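Local coordinates for hypothetical protein (Parabacteroides merdae, PDB 4OO3), which probably acts as an NAD(P)-dependent oxidoreductase, with a Rossmann-type nucleotide-binding domain and a substrate that is not known, at residues Glu341-Ala346 and Asn376-Gly381; Glu154-Leu159 and Val385-Lys390; Gln160-Thr165 and Met363-Ala368. One frame throughout, in Å; residues are numbered along the deposited sequence.

From the N terminus, the chain builds a parallel Rossmann sheet that ends with strand 145-147. Helix 155-164 follows. Its N-terminal half begins contact 2, which closes a loop of 225 residues when 385-390 packs against 154-159. Its C-terminal half begins contact 3, closed when 363-368 of helix 352-369 arrives. Contact 1 closes a shorter loop of 29 residues, largely helix 352-369, and brings strand 341-346 to the end of 376-381, at one edge of the mixed sheet. Contacts 1 and 3 both lie within the span of contact 2. They cross, because 363-368 falls between 341-346 and 376-381 while 160-165 comes before both. Contacts 2 and 3 set helix 155-164 against that edge and against helix 352-369.

Contact 1 of 3, residues Glu341-Ala346 and Asn376-Gly381; sequences ELFVEA and NKVGDG
Phe343 and Val378 meet at about a right angle. The methyl CG2 of Val378 comes to the edge of the phenyl ring, near the ring plane, and stands 4.2 Å from CE2 of Phe343. The bond from the backbone to the Phe343 side chain does not aim at 376-381. Its chi1 of -62° sets CG beside the backbone N, and the end of the ring comes nearer. The ring also makes a cation-pi contact with Arg331, whose guanidinium forms a salt bridge with Glu345. The carboxylate of Glu345 is therefore held by strand 326-332.

The polar part of the contact is made by backbone atoms. Ala346 N donates to Gly381 O at 2.8 Å, with an N-H...O angle of 152°. The donor is tilted 17° from the carbonyl plane. The same oxygen receives a CA-H...O contact from Glu345 CA at 3.2 Å. Gly381 O thus meets two neighbouring residues of strand 341-346. The methyl of Ala346 points toward the turn and lies 3.9 Å from Gly381 O. Gly381 has a positive phi, and no side chain stands between its backbone and Ala346.

The two strands are not direct neighbours. Strand 382-386 runs between them and pairs with both, and Gly381 lies in the turn that leads into it. Val378 and Gly379 both face Val382. This is a classic beta bulge, here in the edge strand 374-379 of the mixed sheet of the C-terminal domain.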
loop_
_atom_site.group_PDB
_atom_site.type_symbol
_atom_site.label_atom_id
_atom_site.label_comp_id
_atom_site.label_asym_id
_atom_site.label_seq_id
_atom_site.Cartn_x
_atom_site.Cartn_y
_atom_site.Cartn_z
ATOM N N GLU A 341 10.427 8.009 12.747
ATOM C CA GLU A 341 10.342 9.115 13.687
ATOM C C GLU A 341 10.083 10.385 12.902
ATOM O O GLU A 341 10.644 10.577 11.823
ATOM C CB GLU A 341 11.641 9.272 14.491
ATOM C CG GLU A 341 12.023 8.083 15.367
ATOM C CD GLU A 341 11.016 7.768 16.467
ATOM O OE1 GLU A 341 10.160 8.624 16.778
ATOM O OE2 GLU A 341 11.081 6.651 17.027
ATOM N N LEU A 342 9.238 11.250 13.461
ATOM C CA LEU A 342 8.805 12.484 12.807
ATOM C C LEU A 342 9.516 13.694 13.414
ATOM O O LEU A 342 9.684 13.772 14.632
ATOM C CB LEU A 342 7.283 12.631 12.951
ATOM C CG LEU A 342 6.590 13.889 12.409
ATOM C CD1 LEU A 342 6.842 14.116 10.925
ATOM C CD2 LEU A 342 5.096 13.785 12.691
ATOM N N PHE A 343 9.937 14.626 12.556
ATOM C CA PHE A 343 10.584 15.864 12.989
ATOM C C PHE A 343 9.940 17.105 12.366
ATOM O O PHE A 343 9.469 17.069 11.232
ATOM C CB PHE A 343 12.076 15.832 12.637
ATOM C CG PHE A 343 12.841 14.735 13.324
ATOM C CD1 PHE A 343 12.845 13.450 12.811
ATOM C CD2 PHE A 343 13.561 14.991 14.484
ATOM C CE1 PHE A 343 13.540 12.435 13.443
ATOM C CE2 PHE A 343 14.267 13.980 15.120
ATOM C CZ PHE A 343 14.258 12.701 14.598
ATOM N N VAL A 344 9.930 18.198 13.128
ATOM C CA VAL A 344 9.530 19.517 12.647
ATOM C C VAL A 344 10.779 20.384 12.553
ATOM O O VAL A 344 11.469 20.591 13.548
ATOM C CB VAL A 344 8.545 20.200 13.622
ATOM C CG1 VAL A 344 8.217 21.619 13.159
ATOM C CG2 VAL A 344 7.281 19.366 13.777
ATOM N N GLU A 345 11.065 20.892 11.360
ATOM C CA GLU A 345 12.271 21.675 11.123
ATOM C C GLU A 345 11.893 23.035 10.568
ATOM O O GLU A 345 11.366 23.132 9.462
ATOM C CB GLU A 345 13.194 20.938 10.151
ATOM C CG GLU A 345 13.348 19.461 10.478
ATOM C CD GLU A 345 14.557 18.813 9.817
ATOM O OE1 GLU A 345 15.112 19.395 8.860
ATOM O OE2 GLU A 345 14.948 17.718 10.262
ATOM N N ALA A 346 12.143 24.088 11.336
ATOM C CA ALA A 346 11.794 25.427 10.889
ATOM C C ALA A 346 12.639 25.796 9.685
ATOM O O ALA A 346 13.787 25.360 9.564
ATOM C CB ALA A 346 11.990 26.438 12.003
ATOM N N ASN A 376 10.059 17.396 21.511
ATOM C CA ASN A 376 11.379 17.459 22.119
ATOM C C ASN A 376 12.280 18.262 21.206
ATOM O O ASN A 376 12.500 17.869 20.064
ATOM C CB ASN A 376 11.978 16.053 22.266
ATOM C CG ASN A 376 11.588 15.373 23.564
ATOM O OD1 ASN A 376 10.878 14.363 23.561
ATOM N ND2 ASN A 376 12.069 15.908 24.682
ATOM N N LYS A 377 12.793 19.385 21.698
ATOM C CA LYS A 377 13.786 20.148 20.958
ATOM C C LYS A 377 15.022 19.262 20.871
ATOM O O LYS A 377 15.460 18.723 21.883
ATOM C CB LYS A 377 14.098 21.466 21.674
ATOM C CG LYS A 377 14.797 22.511 20.819
ATOM C CD LYS A 377 15.002 23.795 21.611
ATOM C CE LYS A 377 15.961 24.760 20.926
ATOM N NZ LYS A 377 15.314 25.546 19.841
ATOM N N VAL A 378 15.543 19.066 19.663
ATOM C CA VAL A 378 16.723 18.208 19.454
ATOM C C VAL A 378 17.824 18.950 18.701
ATOM O O VAL A 378 18.753 18.332 18.183
ATOM C CB VAL A 378 16.361 16.902 18.703
ATOM C CG1 VAL A 378 15.503 15.999 19.578
ATOM C CG2 VAL A 378 15.661 17.198 17.380
ATOM N N GLY A 379 17.726 20.276 18.681
ATOM C CA GLY A 379 18.597 21.132 17.877
ATOM C C GLY A 379 17.816 22.390 17.576
ATOM O O GLY A 379 16.591 22.340 17.482
ATOM N N ASP A 380 18.491 23.528 17.440
ATOM C CA ASP A 380 17.758 24.787 17.282
ATOM C C ASP A 380 17.029 24.811 15.931
ATOM O O ASP A 380 17.626 24.587 14.879
ATOM C CB ASP A 380 18.650 26.025 17.502
ATOM C CG ASP A 380 19.754 26.153 16.475
ATOM O OD1 ASP A 380 20.354 25.120 16.106
ATOM O OD2 ASP A 380 20.023 27.297 16.046
ATOM N N GLY A 381 15.722 25.041 15.985
ATOM C CA GLY A 381 14.874 24.971 14.803
ATOM C C GLY A 381 14.483 23.558 14.390
ATOM O O GLY A 381 13.930 23.373 13.305
#

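Contact 2 of 3, residues Glu154-Leu159 and Val385-Lys390; sequences EITTML and VEIPAK
Ile387 meets three residues of helix 155-164, Ile155 through CG2 and Leu159 and Thr156 through the CG1-CD1 branch, and this apolar packing makes up most of the contact. Its CG2 lies 3.8 Å from CG1 of Ile155. These two side chains slide past each other in opposite directions. Leu159 and Ile387 reach toward each other tip to tip, with CD1 of Leu159 3.7 Å from CG1 of Ile387. The end methyl CD1 of Ile387 also touches CG2 of Thr156 at 3.8 Å, and there the side chains cross at about a right angle. With chi1 of -60°, Ile387 carries CG1 beside its backbone N and CG2 on the far side from that N. The two branches can then serve different helix residues. Val385 adds its CG1 at 4.0 Å from CD1 of Leu159.

The packing sets the start of a helix against the strands near one edge of the mixed sheet, at the point where strand 382-386 gives way to a loop. Leu342 of the adjacent strand 341-346 touches both Leu159 and Val385. This is helix-on-sheet packing in the alpha+beta C-terminal domain, and Tyr370 and Tyr391 from loops touch Leu159 and Ile155 respectively.

Hydrogen bonds occur within the helix segment and none cross to 385-390. Glu154 is the N-cap residue, and its carboxylate folds back over the first turn. OE2 accepts from Thr156 N at 2.7 Å, from above the carboxylate plane. OE1 accepts from Thr157 N at 2.9 Å and from Thr156 OG1 at 2.6 Å, the latter on the syn side. The hydroxyl of Thr156 is thereby held to the cap, while its methyl CG2 faces Ile387. Thr157 OG1 bonds to Glu230 of helix 220-231.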
loop_
_atom_site.group_PDB
_atom_site.type_symbol
_atom_site.label_atom_id
_atom_site.label_comp_id
_atom_site.label_asym_id
_atom_site.label_seq_id
_atom_site.Cartn_x
_atom_site.Cartn_y
_atom_site.Cartn_z
ATOM N N GLU A 154 -0.715 4.388 9.839
ATOM C CA GLU A 154 0.535 4.417 10.574
ATOM C C GLU A 154 0.703 5.785 11.243
ATOM O O GLU A 154 0.388 6.823 10.658
ATOM C CB GLU A 154 1.695 4.085 9.636
ATOM C CG GLU A 154 3.053 4.015 10.307
ATOM C CD GLU A 154 3.650 5.389 10.531
ATOM O OE1 GLU A 154 3.552 6.231 9.606
ATOM O OE2 GLU A 154 4.196 5.632 11.636
ATOM N N ILE A 155 1.203 5.768 12.474
ATOM C CA ILE A 155 1.141 6.934 13.364
ATOM C C ILE A 155 1.907 8.175 12.878
ATOM O O ILE A 155 1.370 9.278 12.947
ATOM C CB ILE A 155 1.536 6.557 14.825
ATOM C CG1 ILE A 155 1.357 7.745 15.779
ATOM C CG2 ILE A 155 2.964 6.034 14.895
ATOM C CD1 ILE A 155 -0.051 8.297 15.835
ATOM N N THR A 156 3.144 8.015 12.395
ATOM C CA THR A 156 3.913 9.173 11.911
ATOM C C THR A 156 3.232 9.819 10.715
ATOM O O THR A 156 3.206 11.043 10.597
ATOM C CB THR A 156 5.378 8.845 11.544
ATOM O OG1 THR A 156 5.426 7.880 10.480
ATOM C CG2 THR A 156 6.143 8.329 12.761
ATOM N N THR A 157 2.673 8.994 9.838
ATOM C CA THR A 157 1.905 9.492 8.707
ATOM C C THR A 157 0.711 10.324 9.174
ATOM O O THR A 157 0.476 11.416 8.649
ATOM C CB THR A 157 1.458 8.337 7.789
ATOM O OG1 THR A 157 2.539 7.997 6.918
ATOM C CG2 THR A 157 0.252 8.711 6.944
HETATM N N MSE A 158 -0.015 9.826 10.175
HETATM C CA MSE A 158 -1.196 10.521 10.681
HETATM C C MSE A 158 -0.805 11.832 11.300
HETATM O O MSE A 158 -1.537 12.814 11.179
HETATM C CB MSE A 158 -1.966 9.685 11.704
HETATM C CG MSE A 158 -2.628 8.501 11.014
HETATM SE SE MSE A 158 -3.454 7.307 12.341
HETATM C CE MSE A 158 -5.091 8.354 12.615
ATOM N N LEU A 159 0.347 11.873 11.963
ATOM C CA LEU A 159 0.793 13.115 12.604
ATOM C C LEU A 159 1.296 14.123 11.574
ATOM O O LEU A 159 1.132 15.330 11.740
ATOM C CB LEU A 159 1.857 12.829 13.672
ATOM C CG LEU A 159 1.313 12.130 14.921
ATOM C CD1 LEU A 159 2.427 11.626 15.823
ATOM C CD2 LEU A 159 0.390 13.056 15.694
ATOM N N VAL A 385 8.929 14.797 17.243
ATOM C CA VAL A 385 7.606 14.507 17.785
ATOM C C VAL A 385 7.660 13.206 18.571
ATOM O O VAL A 385 7.696 12.128 17.998
ATOM C CB VAL A 385 6.536 14.398 16.681
ATOM C CG1 VAL A 385 5.159 14.122 17.283
ATOM C CG2 VAL A 385 6.496 15.671 15.845
ATOM N N GLU A 386 7.664 13.324 19.892
ATOM C CA GLU A 386 7.690 12.177 20.784
ATOM C C GLU A 386 6.353 11.437 20.692
ATOM O O GLU A 386 5.309 12.009 20.958
ATOM C CB GLU A 386 7.939 12.662 22.216
ATOM C CG GLU A 386 8.369 11.593 23.211
ATOM C CD GLU A 386 8.461 12.124 24.640
ATOM O OE1 GLU A 386 8.318 13.350 24.854
ATOM O OE2 GLU A 386 8.673 11.310 25.561
ATOM N N ILE A 387 6.401 10.167 20.310
ATOM C CA ILE A 387 5.207 9.348 20.128
ATOM C C ILE A 387 5.242 8.166 21.090
ATOM O O ILE A 387 6.165 7.355 21.028
ATOM C CB ILE A 387 5.140 8.800 18.692
ATOM C CG1 ILE A 387 5.090 9.950 17.683
ATOM C CG2 ILE A 387 3.924 7.895 18.512
ATOM C CD1 ILE A 387 5.556 9.566 16.295
ATOM N N PRO A 388 4.242 8.057 21.984
ATOM C CA PRO A 388 4.130 6.895 22.871
ATOM C C PRO A 388 4.152 5.545 22.142
ATOM O O PRO A 388 3.603 5.416 21.044
ATOM C CB PRO A 388 2.774 7.101 23.535
ATOM C CG PRO A 388 2.612 8.578 23.578
ATOM C CD PRO A 388 3.270 9.109 22.337
ATOM N N ALA A 389 4.776 4.552 22.775
ATOM C CA ALA A 389 4.929 3.217 22.202
ATOM C C ALA A 389 3.602 2.559 21.845
ATOM O O ALA A 389 3.561 1.737 20.936
ATOM C CB ALA A 389 5.701 2.318 23.158
ATOM N N LYS A 390 2.533 2.909 22.562
ATOM C CA LYS A 390 1.210 2.319 22.325
ATOM C C LYS A 390 0.679 2.566 20.909
ATOM O O LYS A 390 -0.081 1.752 20.392
ATOM C CB LYS A 390 0.182 2.796 23.366
ATOM C CG LYS A 390 0.117 4.307 23.562
ATOM C CD LYS A 390 -1.301 4.799 23.836
ATOM C CE LYS A 390 -2.113 4.903 22.546
ATOM N NZ LYS A 390 -3.501 5.409 22.752
#

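Contact 3 of 3, residues Gln160-Thr165 and Met363-Ala368; sequences QRELST and MEKVSA
Segments 160-164 and 363-368 are helical and run roughly antiparallel, with axes 11.1 Å apart at closest approach, 145° between their N-to-C directions, and Glu162 and Val366 nearest by their CA atoms.

Glu162 and Lys365 reach for each other from opposite directions and form a salt bridge. Lys365 NZ lies 2.9 Å from Glu162 OE1 and 3.3 Å from Glu162 OE2. Both hydrogen bonds are weak in geometry. The glutamate chain bends at chi2 (-74°), and the lysine chain bends at chi2 and chi4. These bends bring the two charged ends together across the gap.

Next to this pair lies an apolar layer. CD2 of Leu163 touches CG2 of Val366 at 3.9 Å, and the two side chains cross at about a right angle. The same leucine methyl lies 4.3 Å from the selenium of selenomethionine Met363. Leu163 also packs on Leu328, Leu342 and Val344 of the mixed sheet.

Near the C-terminal end of helix 155-164, Glu162 O accepts from both Thr165 N and Thr165 OG1, which approach from the same face of its plane.

Lys365 is exposed, whereas Leu163, Val366 and Met363 are buried. The ion pair therefore probably adds a modest, solvent-screened attraction at the margin of a mainly hydrophobic helix-helix interface.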
loop_
_atom_site.group_PDB
_atom_site.type_symbol
_atom_site.label_atom_id
_atom_site.label_comp_id
_atom_site.label_asym_id
_atom_site.label_seq_id
_atom_site.Cartn_x
_atom_site.Cartn_y
_atom_site.Cartn_z
ATOM N N GLN A 160 1.894 13.617 10.506
ATOM C CA GLN A 160 2.370 14.453 9.417
ATOM C C GLN A 160 1.179 15.173 8.779
ATOM O O GLN A 160 1.190 16.394 8.627
ATOM C CB GLN A 160 3.102 13.598 8.385
ATOM C CG GLN A 160 4.405 14.195 7.897
ATOM C CD GLN A 160 5.014 13.398 6.767
ATOM O OE1 GLN A 160 4.477 12.376 6.351
ATOM N NE2 GLN A 160 6.137 13.867 6.260
ATOM N N ARG A 161 0.147 14.410 8.426
ATOM C CA ARG A 161 -1.108 14.970 7.908
ATOM C C ARG A 161 -1.678 16.037 8.845
ATOM O O ARG A 161 -2.058 17.119 8.390
ATOM C CB ARG A 161 -2.136 13.848 7.698
ATOM C CG ARG A 161 -3.520 14.274 7.205
ATOM C CD ARG A 161 -4.306 13.031 6.813
ATOM N NE ARG A 161 -5.760 13.200 6.823
ATOM C CZ ARG A 161 -6.567 13.108 5.760
ATOM N NH1 ARG A 161 -6.101 12.865 4.540
ATOM N NH2 ARG A 161 -7.871 13.267 5.917
ATOM N N GLU A 162 -1.732 15.729 10.140
ATOM C CA GLU A 162 -2.298 16.651 11.130
ATOM C C GLU A 162 -1.518 17.947 11.220
ATOM O O GLU A 162 -2.105 19.026 11.161
ATOM C CB GLU A 162 -2.390 16.010 12.520
ATOM C CG GLU A 162 -3.824 15.780 12.978
ATOM C CD GLU A 162 -4.528 17.062 13.379
ATOM O OE1 GLU A 162 -3.908 17.908 14.060
ATOM O OE2 GLU A 162 -5.710 17.224 13.021
ATOM N N LEU A 163 -0.198 17.826 11.352
ATOM C CA LEU A 163 0.674 18.985 11.493
ATOM C C LEU A 163 0.674 19.878 10.251
ATOM O O LEU A 163 0.764 21.102 10.369
ATOM C CB LEU A 163 2.100 18.543 11.826
ATOM C CG LEU A 163 2.315 17.921 13.211
ATOM C CD1 LEU A 163 3.774 17.525 13.369
ATOM C CD2 LEU A 163 1.908 18.869 14.324
ATOM N N SER A 164 0.569 19.266 9.074
ATOM C CA SER A 164 0.580 20.000 7.811
ATOM C C SER A 164 -0.655 20.877 7.625
ATOM O O SER A 164 -0.612 21.852 6.875
ATOM C CB SER A 164 0.696 19.037 6.633
ATOM O OG SER A 164 -0.518 18.334 6.403
ATOM N N THR A 165 -1.750 20.519 8.297
ATOM C CA THR A 165 -2.986 21.307 8.274
ATOM C C THR A 165 -3.031 22.429 9.320
ATOM O O THR A 165 -4.031 23.138 9.405
ATOM C CB THR A 165 -4.222 20.418 8.498
ATOM O OG1 THR A 165 -4.098 19.743 9.752
ATOM C CG2 THR A 165 -4.368 19.395 7.382
HETATM N N MSE A 363 0.555 22.374 19.755
HETATM C CA MSE A 363 0.692 21.004 20.261
HETATM C C MSE A 363 -0.377 20.664 21.267
HETATM O O MSE A 363 -0.713 19.491 21.441
HETATM C CB MSE A 363 2.073 20.769 20.867
HETATM C CG MSE A 363 3.151 20.604 19.799
HETATM SE SE MSE A 363 2.747 19.175 18.496
HETATM C CE MSE A 363 2.765 17.626 19.716
ATOM N N GLU A 364 -0.933 21.673 21.934
ATOM C CA GLU A 364 -2.091 21.452 22.797
ATOM C C GLU A 364 -3.225 20.793 22.000
ATOM O O GLU A 364 -3.789 19.784 22.422
ATOM C CB GLU A 364 -2.557 22.771 23.413
ATOM C CG GLU A 364 -1.564 23.358 24.407
ATOM C CD GLU A 364 -1.955 24.738 24.905
ATOM O OE1 GLU A 364 -3.038 25.240 24.532
ATOM O OE2 GLU A 364 -1.165 25.322 25.677
ATOM N N LYS A 365 -3.531 21.364 20.839
ATOM C CA LYS A 365 -4.538 20.814 19.929
ATOM C C LYS A 365 -4.173 19.383 19.483
ATOM O O LYS A 365 -5.030 18.502 19.463
ATOM C CB LYS A 365 -4.744 21.781 18.738
ATOM C CG LYS A 365 -4.956 21.177 17.348
ATOM C CD LYS A 365 -6.338 20.560 17.156
ATOM C CE LYS A 365 -6.751 20.551 15.688
ATOM N NZ LYS A 365 -5.672 20.067 14.779
ATOM N N VAL A 366 -2.899 19.161 19.162
ATOM C CA VAL A 366 -2.412 17.855 18.685
ATOM C C VAL A 366 -2.454 16.779 19.779
ATOM O O VAL A 366 -2.755 15.623 19.501
ATOM C CB VAL A 366 -0.973 17.972 18.122
ATOM C CG1 VAL A 366 -0.424 16.612 17.715
ATOM C CG2 VAL A 366 -0.948 18.929 16.936
ATOM N N SER A 367 -2.139 17.169 21.010
ATOM C CA SER A 367 -2.200 16.272 22.170
ATOM C C SER A 367 -3.619 15.809 22.457
ATOM O O SER A 367 -3.824 14.691 22.919
ATOM C CB SER A 367 -1.655 16.973 23.418
ATOM O OG SER A 367 -0.330 17.413 23.211
ATOM N N ALA A 368 -4.589 16.684 22.204
ATOM C CA ALA A 368 -5.998 16.317 22.313
ATOM C C ALA A 368 -6.313 15.174 21.351
ATOM O O ALA A 368 -6.903 14.173 21.748
ATOM C CB ALA A 368 -6.891 17.519 22.026
#